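PDB 4KZK: L-arabinose ABC transporter, periplasmic L-arabinose-binding protein from Burkholderia thailandensis, which probably captures L-arabinose in the periplasm for an ABC importer and binds beta-D-galactopyranose between its two lobes. Local coordinates for residues 153-158 with 232-237; 169-174 with 196-201. All coordinates share one frame; numbering follows the deposited sequence.

Contact 1: 153-158 with 232-237; sequences DAIAAE and HWVAFG
Ile155 reaches from helix 144-161 to Val234 and Phe236 of strand 233-236, a helix-on-sheet contact in one lobe of the periplasmic-binding-protein fold, where helices cover both faces of a largely parallel sheet. Helix and strand run nearly antiparallel: the N-to-C directions of their short axes differ by 161°, with a closest approach of 9.7 Å, a spacing that a single layer of side chains bridges. The tight part lies at the branch of the isoleucine. With CG1 beside its own backbone N (chi1 -70°), Ile155 turns CG2 onto the valine, and Ile155 CG2 comes to 3.3 Å from Val234 CG1, closer than ordinary van der Waals contact. The same methyl also meets the branching carbon, Ile155 CG2 lying 3.5 Å from Val234 CB, which wedges it against the root of the side chain. The longer arm is more relaxed. Extended by a chi2 of 174°, it reaches toward Phe236, the two side chains crossing at about a right angle, and Ile155 CD1 rests obliquely 3.8 Å from Phe236 CD1. Leu193 of helix 180-195 touches both Ile155 and Phe236, and Val263 of strand 260-264 also packs on the isoleucine, so neighbouring elements close in around this apolar layer. The contrast is with the solvent side of the helix, where Asp153 and Ala157 are exposed. Glu158 is buried, yet turned elsewhere; its carboxylate forms salt bridges with Arg161 and Arg162. Between its two apolar partners on the strand, the isoleucine also skirts the backbone: Ile155 CD1 stands 3.8 Å from Ala235 O.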
loop_
_atom_site.group_PDB
_atom_site.type_symbol
_atom_site.label_atom_id
_atom_site.label_comp_id
_atom_site.label_asym_id
_atom_site.label_seq_id
_atom_site.Cartn_x
_atom_site.Cartn_y
_atom_site.Cartn_z
ATOM N N ASP A 153 -1.615 -6.034 15.876
ATOM C CA ASP A 153 -2.035 -5.594 17.204
ATOM C C ASP A 153 -3.502 -5.194 17.219
ATOM O O ASP A 153 -4.238 -5.523 18.165
ATOM C CB ASP A 153 -1.201 -4.406 17.675
ATOM C CG ASP A 153 0.205 -4.770 18.073
ATOM O OD1 ASP A 153 0.588 -5.965 18.200
ATOM O OD2 ASP A 153 0.951 -3.785 18.297
ATOM N N ALA A 154 -3.919 -4.473 16.176
ATOM C CA ALA A 154 -5.327 -4.027 16.028
ATOM C C ALA A 154 -6.241 -5.244 15.987
ATOM O O ALA A 154 -7.263 -5.291 16.653
ATOM C CB ALA A 154 -5.512 -3.206 14.765
ATOM N N ILE A 155 -5.864 -6.239 15.196
ATOM C CA ILE A 155 -6.653 -7.434 15.057
ATOM C C ILE A 155 -6.738 -8.165 16.403
ATOM O O ILE A 155 -7.832 -8.529 16.851
ATOM C CB ILE A 155 -6.050 -8.371 13.977
ATOM C CG1 ILE A 155 -6.224 -7.755 12.579
ATOM C CG2 ILE A 155 -6.716 -9.736 14.034
ATOM C CD1 ILE A 155 -5.537 -8.514 11.458
ATOM N N ALA A 156 -5.592 -8.356 17.062
ATOM C CA ALA A 156 -5.528 -9.062 18.361
ATOM C C ALA A 156 -6.415 -8.388 19.402
ATOM O O ALA A 156 -7.123 -9.060 20.182
ATOM C CB ALA A 156 -4.102 -9.125 18.862
ATOM N N ALA A 157 -6.375 -7.061 19.431
ATOM C CA ALA A 157 -7.173 -6.300 20.406
ATOM C C ALA A 157 -8.679 -6.477 20.206
ATOM O O ALA A 157 -9.450 -6.595 21.160
ATOM C CB ALA A 157 -6.799 -4.830 20.391
ATOM N N GLU A 158 -9.114 -6.518 18.956
ATOM C CA GLU A 158 -10.549 -6.665 18.676
ATOM C C GLU A 158 -10.978 -8.103 18.950
ATOM O O GLU A 158 -12.066 -8.359 19.468
ATOM C CB GLU A 158 -10.847 -6.231 17.244
ATOM C CG GLU A 158 -12.296 -6.386 16.785
ATOM C CD GLU A 158 -13.316 -5.633 17.619
ATOM O OE1 GLU A 158 -12.943 -4.737 18.415
ATOM O OE2 GLU A 158 -14.521 -5.929 17.453
ATOM N N HIS A 232 -13.746 -18.912 13.443
ATOM C CA HIS A 232 -13.335 -17.530 13.472
ATOM C C HIS A 232 -12.112 -17.334 12.611
ATOM O O HIS A 232 -11.186 -18.172 12.623
ATOM C CB HIS A 232 -12.990 -17.107 14.891
ATOM C CG HIS A 232 -14.167 -17.016 15.805
ATOM N ND1 HIS A 232 -14.066 -17.234 17.159
ATOM C CD2 HIS A 232 -15.462 -16.695 15.567
ATOM C CE1 HIS A 232 -15.250 -17.058 17.720
ATOM N NE2 HIS A 232 -16.113 -16.719 16.777
ATOM N N TRP A 233 -12.095 -16.205 11.903
ATOM C CA TRP A 233 -10.962 -15.820 11.060
ATOM C C TRP A 233 -10.493 -14.407 11.293
ATOM O O TRP A 233 -11.280 -13.540 11.637
ATOM C CB TRP A 233 -11.348 -15.885 9.588
ATOM C CG TRP A 233 -11.432 -17.246 9.007
ATOM C CD1 TRP A 233 -12.546 -18.029 8.919
ATOM C CD2 TRP A 233 -10.363 -17.978 8.399
ATOM N NE1 TRP A 233 -12.224 -19.226 8.311
ATOM C CE2 TRP A 233 -10.900 -19.206 7.958
ATOM C CE3 TRP A 233 -9.010 -17.706 8.155
ATOM C CZ2 TRP A 233 -10.119 -20.172 7.309
ATOM C CZ3 TRP A 233 -8.241 -18.658 7.510
ATOM C CH2 TRP A 233 -8.797 -19.880 7.096
ATOM N N VAL A 234 -9.210 -14.184 11.035
ATOM C CA VAL A 234 -8.677 -12.839 10.861
ATOM C C VAL A 234 -7.978 -12.806 9.509
ATOM O O VAL A 234 -7.573 -13.860 8.975
ATOM C CB VAL A 234 -7.726 -12.426 12.012
ATOM C CG1 VAL A 234 -8.406 -12.548 13.376
ATOM C CG2 VAL A 234 -6.456 -13.246 12.005
ATOM N N ALA A 235 -7.868 -11.613 8.933
ATOM C CA ALA A 235 -7.283 -11.504 7.611
ATOM C C ALA A 235 -6.617 -10.169 7.426
ATOM O O ALA A 235 -7.018 -9.171 8.023
ATOM C CB ALA A 235 -8.337 -11.724 6.528
ATOM N N PHE A 236 -5.622 -10.149 6.555
ATOM C CA PHE A 236 -4.887 -8.942 6.246
ATOM C C PHE A 236 -4.068 -9.201 5.010
ATOM O O PHE A 236 -3.741 -10.339 4.679
ATOM C CB PHE A 236 -3.975 -8.578 7.436
ATOM C CG PHE A 236 -3.163 -9.747 7.941
ATOM C CD1 PHE A 236 -3.693 -10.612 8.890
ATOM C CD2 PHE A 236 -1.900 -10.017 7.431
ATOM C CE1 PHE A 236 -2.986 -11.707 9.337
ATOM C CE2 PHE A 236 -1.191 -11.107 7.882
ATOM C CZ PHE A 236 -1.727 -11.956 8.834
ATOM N N GLY A 237 -3.673 -8.127 4.369
ATOM C CA GLY A 237 -2.825 -8.225 3.197
ATOM C C GLY A 237 -1.762 -7.158 3.168
ATOM O O GLY A 237 -1.126 -6.830 4.189
#

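Contact 2: 169-174 with 196-201; sequences VGVLRL and AGFAAA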
loop_
_atom_site.group_PDB
_atom_site.type_symbol
_atom_site.label_atom_id
_atom_site.label_comp_id
_atom_site.label_asym_id
_atom_site.label_seq_id
_atom_site.Cartn_x
_atom_site.Cartn_y
_atom_site.Cartn_z
ATOM N N VAL A 169 -8.107 -19.495 16.220
ATOM C CA VAL A 169 -8.524 -18.602 15.124
ATOM C C VAL A 169 -7.700 -18.851 13.861
ATOM O O VAL A 169 -6.482 -18.977 13.912
ATOM C CB VAL A 169 -8.452 -17.128 15.562
ATOM C CG1 VAL A 169 -8.796 -16.191 14.409
ATOM C CG2 VAL A 169 -9.415 -16.877 16.719
ATOM N N GLY A 170 -8.388 -18.951 12.729
ATOM C CA GLY A 170 -7.717 -19.023 11.437
ATOM C C GLY A 170 -7.091 -17.680 11.105
ATOM O O GLY A 170 -7.733 -16.658 11.275
ATOM N N VAL A 171 -5.843 -17.705 10.630
ATOM C CA VAL A 171 -5.087 -16.500 10.279
ATOM C C VAL A 171 -4.838 -16.516 8.770
ATOM O O VAL A 171 -4.008 -17.278 8.273
ATOM C CB VAL A 171 -3.769 -16.427 11.076
ATOM C CG1 VAL A 171 -2.963 -15.195 10.713
ATOM C CG2 VAL A 171 -4.086 -16.439 12.557
ATOM N N LEU A 172 -5.607 -15.698 8.056
ATOM C CA LEU A 172 -5.499 -15.633 6.596
ATOM C C LEU A 172 -4.477 -14.572 6.183
ATOM O O LEU A 172 -4.740 -13.372 6.274
ATOM C CB LEU A 172 -6.858 -15.334 5.962
ATOM C CG LEU A 172 -6.871 -15.437 4.434
ATOM C CD1 LEU A 172 -6.553 -16.864 4.013
ATOM C CD2 LEU A 172 -8.200 -14.965 3.869
ATOM N N ARG A 173 -3.325 -15.016 5.696
ATOM C CA ARG A 173 -2.275 -14.117 5.243
ATOM C C ARG A 173 -2.307 -14.000 3.722
ATOM O O ARG A 173 -1.836 -14.890 3.005
ATOM C CB ARG A 173 -0.910 -14.625 5.698
ATOM C CG ARG A 173 0.234 -13.675 5.400
ATOM C CD ARG A 173 1.578 -14.261 5.770
ATOM N NE ARG A 173 2.120 -15.150 4.755
ATOM C CZ ARG A 173 2.869 -14.788 3.712
ATOM N NH1 ARG A 173 3.330 -15.722 2.890
ATOM N NH2 ARG A 173 3.174 -13.517 3.483
ATOM N N LEU A 174 -2.859 -12.900 3.233
ATOM C CA LEU A 174 -2.866 -12.631 1.790
ATOM C C LEU A 174 -1.473 -12.221 1.387
ATOM O O LEU A 174 -0.987 -11.178 1.844
ATOM C CB LEU A 174 -3.831 -11.503 1.439
ATOM C CG LEU A 174 -5.306 -11.783 1.656
ATOM C CD1 LEU A 174 -6.065 -10.447 1.618
ATOM C CD2 LEU A 174 -5.840 -12.761 0.637
ATOM N N ALA A 196 0.596 -12.440 20.323
ATOM C CA ALA A 196 -0.663 -12.281 21.032
ATOM C C ALA A 196 -1.368 -13.609 21.241
ATOM O O ALA A 196 -2.512 -13.646 21.692
ATOM C CB ALA A 196 -1.567 -11.340 20.239
ATOM N N GLY A 197 -0.712 -14.707 20.893
ATOM C CA GLY A 197 -1.256 -16.026 21.189
ATOM C C GLY A 197 -1.954 -16.745 20.056
ATOM O O GLY A 197 -2.476 -17.844 20.250
ATOM N N PHE A 198 -1.945 -16.155 18.862
ATOM C CA PHE A 198 -2.431 -16.860 17.682
ATOM C C PHE A 198 -1.400 -17.913 17.321
ATOM O O PHE A 198 -0.201 -17.701 17.513
ATOM C CB PHE A 198 -2.678 -15.886 16.519
ATOM C CG PHE A 198 -3.878 -15.000 16.726
ATOM C CD1 PHE A 198 -3.832 -13.937 17.633
ATOM C CD2 PHE A 198 -5.045 -15.226 16.027
ATOM C CE1 PHE A 198 -4.944 -13.134 17.840
ATOM C CE2 PHE A 198 -6.155 -14.403 16.211
ATOM C CZ PHE A 198 -6.108 -13.382 17.136
ATOM N N ALA A 199 -1.872 -19.038 16.796
ATOM C CA ALA A 199 -1.038 -20.219 16.598
ATOM C C ALA A 199 -0.379 -20.228 15.223
ATOM O O ALA A 199 -1.036 -19.989 14.192
ATOM C CB ALA A 199 -1.877 -21.472 16.787
ATOM N N ALA A 200 0.923 -20.502 15.208
ATOM C CA ALA A 200 1.674 -20.591 13.968
ATOM C C ALA A 200 1.039 -21.625 13.033
ATOM O O ALA A 200 0.977 -21.415 11.822
ATOM C CB ALA A 200 3.132 -20.943 14.247
ATOM N N ALA A 201 0.545 -22.719 13.609
ATOM C CA ALA A 201 -0.093 -23.779 12.836
ATOM C C ALA A 201 -1.382 -23.356 12.136
ATOM O O ALA A 201 -1.815 -24.020 11.186
ATOM C CB ALA A 201 -0.368 -24.979 13.728
HETATM O O HOH W 1 -4.618 -19.356 15.929
#
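A chi1 of -71° sets CG of Phe198 opposite its carbonyl carbon and sends the ring from the loop toward the 169-174 segment, where Val171 holds CG2 beside its own N (chi1 179°) and presents that methyl to the ring. Two residues apart, both valines turn their CB toward the loop; Val169 offers CB and CG1 to the ring, Val171 its CG2. One side of the ring does the touching: Phe198 CE2 lies 3.6 Å from Val169 CB, and Phe198 CD2 is 3.8 Å from Val171 CG2. Both of these approaches are oblique, but Val169 CG1 meets the ring edge within its plane, 3.7 Å from Phe198 CE2. Pro166 and Leu193 pack on the aromatic side chain as well, and all three residues that touch are buried.

No direct hydrogen bond joins the segments; a water does so instead. It donates to Val169 O at 2.8 Å and accepts from Ala199 N at 2.9 Å, tying the backbone of Val169 to the loop just beyond the phenylalanine. The loop leaves helix 180-195 through a Schellman motif, with Gly197 (positive phi) as its C' residue: Phe198 N, directly after it, bonds to Leu193 O, and Gly197 N to Lys194 O. The chain then runs on through the loop into strand 203-207, parallel to 170-175 and beside it, completing the beta-alpha-beta crossover of a Rossmann-like lobe.

Overall arrangement
The two contacts lie about 9 Å apart, centre to centre, within the same lobe. Contact 2 is nested inside the loop that contact 1 closes: helix 144-161 comes first, then strand 170-175, helix 180-195 with its following loop, and finally strand 233-236. Strands 170-175 and 233-236 are parallel neighbours in the sheet, joined by probable backbone hydrogen bonds from Val234 N to Gly170 O and from Leu172 N to Val234 O. Val169 packs on Val234 and Val171 on Phe236, so one apolar layer runs through both contacts. It probably forms part of the lobe's core, with the Phe236 side chain about 7 Å from that of Arg185 in the galactose site.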